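Local coordinates for malic enzyme (Entamoeba histolytica, PDB 3NV9), which probably catalyses the oxidative decarboxylation of malate to pyruvate with NAD or NADP as electron acceptor, as malic enzymes do, at residues 205-210 with 386-391. Residues are numbered along the deposited sequence; the frame is centred on the assembly and turned at random.
Sequences GLLNAL and ASRALA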
loop_
_atom_site.group_PDB
_atom_site.type_symbol
_atom_site.label_atom_id
_atom_site.label_comp_id
_atom_site.label_asym_id
_atom_site.label_seq_id
_atom_site.Cartn_x
_atom_site.Cartn_y
_atom_site.Cartn_z
ATOM N N GLY A 205 16.189 -10.281 -24.950
ATOM C CA GLY A 205 16.527 -11.676 -25.312
ATOM C C GLY A 205 16.806 -11.882 -26.802
ATOM O O GLY A 205 17.783 -12.503 -27.197
ATOM N N LEU A 206 15.936 -11.334 -27.631
ATOM C CA LEU A 206 16.111 -11.341 -29.077
ATOM C C LEU A 206 17.492 -10.789 -29.491
ATOM O O LEU A 206 18.157 -11.367 -30.349
ATOM C CB LEU A 206 15.004 -10.462 -29.699
ATOM C CG LEU A 206 14.997 -10.330 -31.216
ATOM C CD1 LEU A 206 14.685 -11.647 -31.881
ATOM C CD2 LEU A 206 13.982 -9.275 -31.571
ATOM N N LEU A 207 17.890 -9.659 -28.898
ATOM C CA LEU A 207 19.191 -9.032 -29.202
ATOM C C LEU A 207 20.305 -10.029 -29.021
ATOM O O LEU A 207 21.076 -10.264 -29.945
ATOM C CB LEU A 207 19.433 -7.782 -28.340
ATOM C CG LEU A 207 18.609 -6.567 -28.770
ATOM C CD1 LEU A 207 18.857 -5.433 -27.832
ATOM C CD2 LEU A 207 18.895 -6.131 -30.234
ATOM N N ASN A 208 20.354 -10.674 -27.860
ATOM C CA ASN A 208 21.398 -11.680 -27.605
ATOM C C ASN A 208 21.283 -12.980 -28.390
ATOM O O ASN A 208 22.294 -13.507 -28.892
ATOM C CB ASN A 208 21.519 -11.958 -26.137
ATOM C CG ASN A 208 22.206 -10.841 -25.443
ATOM O OD1 ASN A 208 22.926 -10.086 -26.079
ATOM N ND2 ASN A 208 21.989 -10.697 -24.151
ATOM N N ALA A 209 20.051 -13.482 -28.499
ATOM C CA ALA A 209 19.707 -14.580 -29.404
ATOM C C ALA A 209 20.228 -14.304 -30.817
ATOM O O ALA A 209 20.896 -15.141 -31.400
ATOM C CB ALA A 209 18.178 -14.838 -29.382
ATOM N N LEU A 210 19.966 -13.122 -31.355
ATOM C CA LEU A 210 20.488 -12.767 -32.677
ATOM C C LEU A 210 22.016 -12.774 -32.766
ATOM O O LEU A 210 22.561 -13.244 -33.772
ATOM C CB LEU A 210 19.915 -11.453 -33.197
ATOM C CG LEU A 210 18.439 -11.498 -33.584
ATOM C CD1 LEU A 210 18.070 -10.137 -33.999
ATOM C CD2 LEU A 210 18.066 -12.476 -34.708
ATOM N N ALA A 386 16.340 0.023 -21.604
ATOM C CA ALA A 386 16.409 -1.051 -20.623
ATOM C C ALA A 386 16.752 -2.346 -21.298
ATOM O O ALA A 386 17.528 -3.141 -20.719
ATOM C CB ALA A 386 15.112 -1.189 -19.797
ATOM N N SER A 387 16.221 -2.572 -22.513
ATOM C CA SER A 387 16.539 -3.789 -23.266
ATOM C C SER A 387 18.011 -3.879 -23.583
ATOM O O SER A 387 18.599 -4.945 -23.470
ATOM C CB SER A 387 15.818 -3.879 -24.611
ATOM O OG SER A 387 14.470 -3.605 -24.533
ATOM N N ARG A 388 18.613 -2.779 -24.014
ATOM C CA ARG A 388 20.039 -2.853 -24.408
ATOM C C ARG A 388 20.854 -3.074 -23.167
ATOM O O ARG A 388 21.744 -3.893 -23.185
ATOM C CB ARG A 388 20.525 -1.617 -25.151
ATOM C CG ARG A 388 19.823 -1.352 -26.498
ATOM C CD ARG A 388 20.422 -0.098 -27.217
ATOM N NE ARG A 388 19.669 0.213 -28.439
ATOM C CZ ARG A 388 19.522 -0.604 -29.497
ATOM N NH1 ARG A 388 20.097 -1.807 -29.530
ATOM N NH2 ARG A 388 18.791 -0.202 -30.539
ATOM N N ALA A 389 20.511 -2.373 -22.083
ATOM C CA ALA A 389 21.181 -2.522 -20.794
ATOM C C ALA A 389 21.116 -3.966 -20.315
ATOM O O ALA A 389 22.118 -4.507 -19.804
ATOM C CB ALA A 389 20.548 -1.602 -19.755
ATOM N N LEU A 390 19.933 -4.595 -20.465
ATOM C CA LEU A 390 19.721 -5.982 -19.991
ATOM C C LEU A 390 20.525 -6.958 -20.838
ATOM O O LEU A 390 21.175 -7.882 -20.329
ATOM C CB LEU A 390 18.215 -6.378 -19.995
ATOM C CG LEU A 390 17.887 -7.812 -19.596
ATOM C CD1 LEU A 390 18.523 -8.189 -18.285
ATOM C CD2 LEU A 390 16.355 -8.034 -19.491
ATOM N N ALA A 391 20.432 -6.776 -22.142
ATOM C CA ALA A 391 21.131 -7.627 -23.077
ATOM C C ALA A 391 22.649 -7.452 -22.932
ATOM O O ALA A 391 23.357 -8.427 -22.898
ATOM C CB ALA A 391 20.708 -7.275 -24.457
#
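Asn-208 and Ala-391 are the residues of 205-210 and 386-391 whose CA atoms lie nearest, 6.1 Å apart. The bond between them joins a side chain to a backbone: Asn-208 ND2 donates to Ala-391 O over 2.9 Å, almost straight at 173°. The acceptor lies in the plane of the Asn-208 amide, whereas the donor reaches the carbonyl oxygen from the flank and somewhat tilted from the carbonyl plane. ND2 also donates to Ile-404 O, so two backbone carbonyls grip one buried amide nitrogen and hold its plane in a set orientation, tying helix 193-213 both to helix 380-396 and to the chain beyond it. Beside the amide the methyl of Ala-391 sits between the helices, with CB 3.7 Å from Asn-208 ND2 and 4.1 Å from Leu-207 CB. This small side chain, shared by two neighbours, is the tight part of the contact.

Packing thins from Leu-207 CB out to its CD1 and Arg-388. With CG anti to its carbonyl carbon (chi1 -74°), Leu-207 places CD1 4.4 Å from Ser-387 O and 4.2 Å from Arg-388 NH1. Arg-388 starts out away from helix 193-213, but its end returns to lie obliquely by that methyl, a loose touch on the exposed side. Ser-387 OG has two carbonyl partners for its single proton, Ser-200 O, at an earlier point on helix 193-213, and Ala-383 O in its own helix. The short segments run in the same general direction, crossing at -47° with axes 9.0 Å apart. An alanine methyl set against a leucine and an asparagine, with a side-chain-to-backbone bond, joins two helices of the Rossmann-type NAD-binding domain of malic enzymes.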